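Local coordinates for protein alpha-L-rhamnosidase (Aspergillus terreus, PDB 6GSZ) that probably hydrolyses terminal non-reducing alpha-L-rhamnose residues in alpha-L-rhamnosides and carries bound calcium ions, at residues Gly155-Arg160 with Asn185-Thr190. Sequence-based numbering, arbitrary orientation.
Sequences GLYEAR and NTYDVT. With CA (calcium ion), chain B; CA (calcium ion), chain L.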
loop_
_atom_site.group_PDB
_atom_site.type_symbol
_atom_site.label_atom_id
_atom_site.label_comp_id
_atom_site.label_asym_id
_atom_site.label_seq_id
_atom_site.Cartn_x
_atom_site.Cartn_y
_atom_site.Cartn_z
ATOM N N GLY A 155 -14.854 -4.405 -14.291
ATOM C CA GLY A 155 -15.264 -3.169 -13.675
ATOM C C GLY A 155 -15.117 -3.275 -12.193
ATOM O O GLY A 155 -14.090 -3.801 -11.702
ATOM N N LEU A 156 -16.084 -2.740 -11.456
ATOM C CA LEU A 156 -16.158 -2.809 -9.989
ATOM C C LEU A 156 -17.575 -3.201 -9.614
ATOM O O LEU A 156 -18.514 -2.865 -10.384
ATOM C CB LEU A 156 -15.810 -1.451 -9.392
ATOM C CG LEU A 156 -14.391 -0.937 -9.687
ATOM C CD1 LEU A 156 -14.221 0.526 -9.215
ATOM C CD2 LEU A 156 -13.295 -1.840 -9.098
ATOM N N TYR A 157 -17.793 -3.850 -8.488
ATOM C CA TYR A 157 -19.117 -4.328 -8.140
ATOM C C TYR A 157 -19.494 -3.962 -6.708
ATOM O O TYR A 157 -18.650 -3.858 -5.803
ATOM C CB TYR A 157 -19.289 -5.841 -8.365
ATOM C CG TYR A 157 -18.490 -6.623 -7.371
ATOM C CD1 TYR A 157 -17.165 -6.947 -7.604
ATOM C CD2 TYR A 157 -19.054 -6.985 -6.137
ATOM C CE1 TYR A 157 -16.414 -7.606 -6.639
ATOM C CE2 TYR A 157 -18.299 -7.612 -5.157
ATOM C CZ TYR A 157 -16.983 -7.915 -5.417
ATOM O OH TYR A 157 -16.255 -8.481 -4.398
ATOM N N GLU A 158 -20.803 -3.898 -6.469
ATOM C CA GLU A 158 -21.403 -3.869 -5.149
ATOM C C GLU A 158 -22.591 -4.823 -5.182
ATOM O O GLU A 158 -23.533 -4.586 -5.958
ATOM C CB GLU A 158 -21.891 -2.481 -4.764
ATOM C CG GLU A 158 -22.517 -2.393 -3.406
ATOM C CD GLU A 158 -22.728 -0.953 -2.929
ATOM O OE1 GLU A 158 -22.528 -0.005 -3.731
ATOM O OE2 GLU A 158 -23.053 -0.776 -1.759
ATOM N N ALA A 159 -22.586 -5.872 -4.373
ATOM C CA ALA A 159 -23.610 -6.897 -4.337
ATOM C C ALA A 159 -24.498 -6.773 -3.102
ATOM O O ALA A 159 -24.068 -6.357 -2.028
ATOM C CB ALA A 159 -23.014 -8.283 -4.379
ATOM N N ARG A 160 -25.777 -7.109 -3.306
ATOM C CA ARG A 160 -26.776 -7.137 -2.233
ATOM C C ARG A 160 -27.539 -8.461 -2.341
ATOM O O ARG A 160 -27.914 -8.889 -3.449
ATOM C CB ARG A 160 -27.772 -5.978 -2.355
ATOM C CG ARG A 160 -27.138 -4.596 -2.437
ATOM C CD ARG A 160 -28.092 -3.417 -2.424
ATOM N NE ARG A 160 -28.590 -3.243 -1.063
ATOM C CZ ARG A 160 -27.929 -2.636 -0.070
ATOM N NH1 ARG A 160 -26.733 -2.112 -0.288
ATOM N NH2 ARG A 160 -28.477 -2.553 1.135
ATOM N N ASN A 185 -13.516 -12.221 -5.215
ATOM C CA ASN A 185 -13.752 -12.177 -3.789
ATOM C C ASN A 185 -14.687 -13.279 -3.322
ATOM O O ASN A 185 -15.550 -13.720 -4.077
ATOM C CB ASN A 185 -14.199 -10.807 -3.312
ATOM C CG ASN A 185 -13.263 -9.726 -3.805
ATOM O OD1 ASN A 185 -13.672 -8.782 -4.511
ATOM N ND2 ASN A 185 -11.983 -9.873 -3.493
ATOM N N THR A 186 -14.535 -13.684 -2.068
ATOM C CA THR A 186 -15.335 -14.703 -1.442
ATOM C C THR A 186 -15.992 -14.130 -0.184
ATOM O O THR A 186 -15.310 -13.511 0.668
ATOM C CB THR A 186 -14.478 -15.915 -1.064
ATOM O OG1 THR A 186 -13.839 -16.427 -2.230
ATOM C CG2 THR A 186 -15.336 -17.004 -0.442
ATOM N N TYR A 187 -17.307 -14.361 -0.032
ATOM C CA TYR A 187 -18.046 -13.874 1.117
ATOM C C TYR A 187 -18.860 -15.018 1.725
ATOM O O TYR A 187 -19.457 -15.839 1.004
ATOM C CB TYR A 187 -19.011 -12.772 0.691
ATOM C CG TYR A 187 -18.326 -11.589 0.056
ATOM C CD1 TYR A 187 -17.735 -10.591 0.830
ATOM C CD2 TYR A 187 -18.265 -11.446 -1.325
ATOM C CE1 TYR A 187 -17.084 -9.504 0.256
ATOM C CE2 TYR A 187 -17.669 -10.334 -1.906
ATOM C CZ TYR A 187 -17.099 -9.333 -1.132
ATOM O OH TYR A 187 -16.544 -8.225 -1.701
ATOM N N ASP A 188 -18.966 -14.989 3.052
ATOM C CA ASP A 188 -19.865 -15.879 3.770
ATOM C C ASP A 188 -21.241 -15.208 3.855
ATOM O O ASP A 188 -21.425 -14.226 4.568
ATOM C CB ASP A 188 -19.313 -16.204 5.143
ATOM C CG ASP A 188 -20.235 -17.047 6.004
ATOM O OD1 ASP A 188 -21.360 -17.348 5.549
ATOM O OD2 ASP A 188 -19.806 -17.400 7.142
ATOM N N VAL A 189 -22.167 -15.686 3.031
ATOM C CA VAL A 189 -23.495 -15.075 2.921
ATOM C C VAL A 189 -24.567 -15.936 3.609
ATOM O O VAL A 189 -25.768 -15.727 3.397
ATOM C CB VAL A 189 -23.858 -14.758 1.464
ATOM C CG1 VAL A 189 -22.860 -13.805 0.864
ATOM C CG2 VAL A 189 -24.009 -15.995 0.615
ATOM N N THR A 190 -24.167 -16.854 4.478
ATOM C CA THR A 190 -25.075 -17.750 5.194
ATOM C C THR A 190 -26.249 -16.974 5.808
ATOM O O THR A 190 -27.404 -17.415 5.675
ATOM C CB THR A 190 -24.332 -18.485 6.313
ATOM O OG1 THR A 190 -23.255 -19.196 5.697
ATOM C CG2 THR A 190 -25.206 -19.477 7.054
HETATM CA CA CA B . -22.303 2.214 -3.092
HETATM CA CA CA L . -18.796 -16.610 9.074
HETATM O O HOH W 1 -21.513 -16.629 9.027
HETATM O O HOH W 2 -19.727 -18.661 10.468
HETATM O O HOH W 3 -17.593 -18.631 8.693
HETATM O O HOH W 4 -19.931 -14.165 8.409
HETATM O O HOH W 5 -24.299 2.092 -3.296
#
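The phenol oxygen of Y157 links two beta-sheets by meeting polar groups of both N185 and Y187, an example of how a buried hydroxyl can be satisfied between layers. Y157 OH donates to N185 OD1 over 2.6 Å, reaching the amide oxygen from the side, at a C=O...O angle of 113° and only slightly tilted from the carbonyl plane. N185 OD1 lies at the edge of the Y157 ring, in its plane, while ring and amide planes stand 43° apart. Y157 OH and Y187 OH are hydrogen-bonded at 2.7 Å; the two tyrosines approach from opposite directions, and Y157 OH sits in the ring plane of Y187, at its edge. The rings themselves barely touch, with Y157 CE2 4.3 Å from Y187 CE2. The CB of Y157 points toward the 185-190 segment, and because chi1 of 70° sets CG between the backbone N and the carbonyl carbon, the ring spans the gap and brings OH to N185 and Y187.

The two strands belong to facing sheets of a beta-sandwich, 156-161 in one and 182-188 in the other, with nearest CA atoms, those of Y157 and N185, 10.5 Å apart. I151 and V202 pack against Y157 within this interior, and H169 meets the Y187 ring.

Strand alternation turns E158 and T186 away from the interface. E158, extended beyond CG, binds a calcium ion through OE1 at 2.3 Å, a site shared with S392, while R165 forms a salt bridge to its other oxygen. D188 divides its carboxylate: OD2 binds a second calcium ion at 2.3 Å, and OD1 accepts from both T190 N, closing an Asx turn, and T190 OG1.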